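Local atomic coordinates of spore germination protein GerM (PDB entry 6GZB), a protein that is of unknown molecular function but affects both sporulation and germination in Bacillus subtilis and carries two tandem GerMN domains. Residues T146-F150 and S151-K155. Sequence-based numbering, arbitrary orientation.
Sequences TLTQF and SSIDK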
# COMPACT_ATOMS: atom_id res chain seq x y z
N THR A 146 -3.71 -5.45 -5.75
CA THR A 146 -4.46 -6.64 -5.34
C THR A 146 -3.80 -7.94 -5.85
O THR A 146 -3.62 -8.90 -5.09
CB THR A 146 -5.93 -6.57 -5.77
OG1 THR A 146 -6.55 -5.43 -5.18
CG2 THR A 146 -6.67 -7.83 -5.33
N LEU A 147 -3.38 -7.94 -7.11
CA LEU A 147 -2.74 -9.11 -7.70
C LEU A 147 -1.37 -9.38 -7.08
O LEU A 147 -1.02 -10.53 -6.84
CB LEU A 147 -2.60 -8.96 -9.22
CG LEU A 147 -3.89 -9.16 -10.00
CD1 LEU A 147 -3.68 -8.90 -11.49
CD2 LEU A 147 -4.42 -10.57 -9.77
N THR A 148 -0.61 -8.33 -6.81
CA THR A 148 0.77 -8.49 -6.37
C THR A 148 0.90 -8.79 -4.89
O THR A 148 2.01 -8.93 -4.38
CB THR A 148 1.64 -7.26 -6.72
OG1 THR A 148 0.99 -6.06 -6.28
CG2 THR A 148 1.86 -7.19 -8.23
N GLN A 149 -0.22 -8.95 -4.19
CA GLN A 149 -0.15 -9.43 -2.81
C GLN A 149 0.31 -10.89 -2.77
O GLN A 149 0.79 -11.36 -1.75
CB GLN A 149 -1.49 -9.27 -2.10
CG GLN A 149 -2.51 -10.34 -2.43
CD GLN A 149 -3.87 -10.04 -1.82
OE1 GLN A 149 -4.08 -10.28 -0.64
NE2 GLN A 149 -4.77 -9.47 -2.61
N PHE A 150 0.09 -11.62 -3.85
CA PHE A 150 0.46 -13.02 -3.92
C PHE A 150 1.92 -13.20 -4.30
O PHE A 150 2.47 -12.45 -5.12
CB PHE A 150 -0.41 -13.73 -4.95
CG PHE A 150 -1.87 -13.66 -4.66
CD1 PHE A 150 -2.44 -14.50 -3.72
CD2 PHE A 150 -2.69 -12.76 -5.33
CE1 PHE A 150 -3.80 -14.45 -3.45
CE2 PHE A 150 -4.04 -12.69 -5.06
CZ PHE A 150 -4.59 -13.52 -4.10
N SER A 151 2.61 -14.02 -3.69
CA SER A 151 4.06 -14.18 -3.85
C SER A 151 4.42 -14.63 -5.27
O SER A 151 5.53 -14.39 -5.73
CB SER A 151 4.62 -15.15 -2.81
OG SER A 151 4.08 -16.44 -3.02
N SER A 152 3.41 -15.36 -5.98
CA SER A 152 3.63 -15.82 -7.35
C SER A 152 3.44 -14.70 -8.38
O SER A 152 3.69 -14.92 -9.56
CB SER A 152 2.68 -16.97 -7.67
OG SER A 152 1.33 -16.55 -7.65
N ILE A 153 2.98 -13.53 -7.94
CA ILE A 153 2.76 -12.41 -8.86
C ILE A 153 3.53 -11.16 -8.41
O ILE A 153 3.31 -10.64 -7.32
CB ILE A 153 1.26 -12.07 -8.94
CG1 ILE A 153 0.45 -13.30 -9.35
CG2 ILE A 153 1.02 -10.96 -9.95
CD1 ILE A 153 -1.04 -13.15 -9.16
N ASP A 154 4.41 -10.67 -9.27
CA ASP A 154 5.04 -9.37 -9.02
C ASP A 154 4.92 -8.39 -10.17
O ASP A 154 5.34 -7.25 -10.06
CB ASP A 154 6.51 -9.54 -8.62
CG ASP A 154 7.24 -10.51 -9.52
OD1 ASP A 154 7.00 -10.48 -10.74
OD2 ASP A 154 8.04 -11.31 -8.99
N LYS A 155 4.28 -8.81 -11.26
CA LYS A 155 4.05 -7.94 -12.41
C LYS A 155 2.68 -8.23 -12.99
O LYS A 155 2.19 -9.36 -12.89
CB LYS A 155 5.09 -8.19 -13.51
CG LYS A 155 6.51 -7.76 -13.16
CD LYS A 155 7.48 -8.13 -14.28
CE LYS A 155 7.52 -9.63 -14.55
NZ LYS A 155 8.40 -10.34 -13.59
O HOH W 1 4.32 -10.27 -4.86
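Where helix 136-147 gives out and the chain folds back toward strand 155-160, Phe150 and Ile153 clasp a tight helix-to-strand connection made of two successive type I beta turns. The first, Leu147 to Phe150, is closed weakly, Phe150 N lying 3.4 Å from Leu147 O. The second, Phe150 to Ile153, is closed by Ile153 N donating to Phe150 O at 3.1 Å, nearly straight at the hydrogen (160°) although the donor stands well above the carbonyl plane. This turn brings the two side chains alongside each other, pointing the same way, and CD1 of Ile153 approaches the Phe150 ring obliquely at CD2 (4.2 Å). Gln149 CG lies over one face of that ring, near its rim, while Gln149 NE2 is tied to Thr146 O (2.8 Å) and to Glu55 O. With CG1 of Ile153 anti to its carbonyl carbon (chi1 -56°), CD1 comes to 3.5 Å from Leu147 O, and CG2 meets Leu147 CB. Ile153 also touches Ala120, and Leu147 touches Ala122, both of strand 119-124. With an alanine in place of Ile153, Phe150 CD2 and Leu147 CB would probably lose their apolar neighbour and a gap would open between the turn and strand 119-124. Thr148 CA makes a CA-H...O contact with Ile153 O (3.5 Å), its CG2 packs on the backbone of Asp154, and Thr144 O holds OG1. Water 1 sits 2.7 Å from both Thr148 O and Ile153 O, linking the two carbonyls. The two turns, with Ile153 buried, make the helix-to-strand connection of this GerMN domain, leading helix 136-147 into strand 155-160, parallel to 119-124.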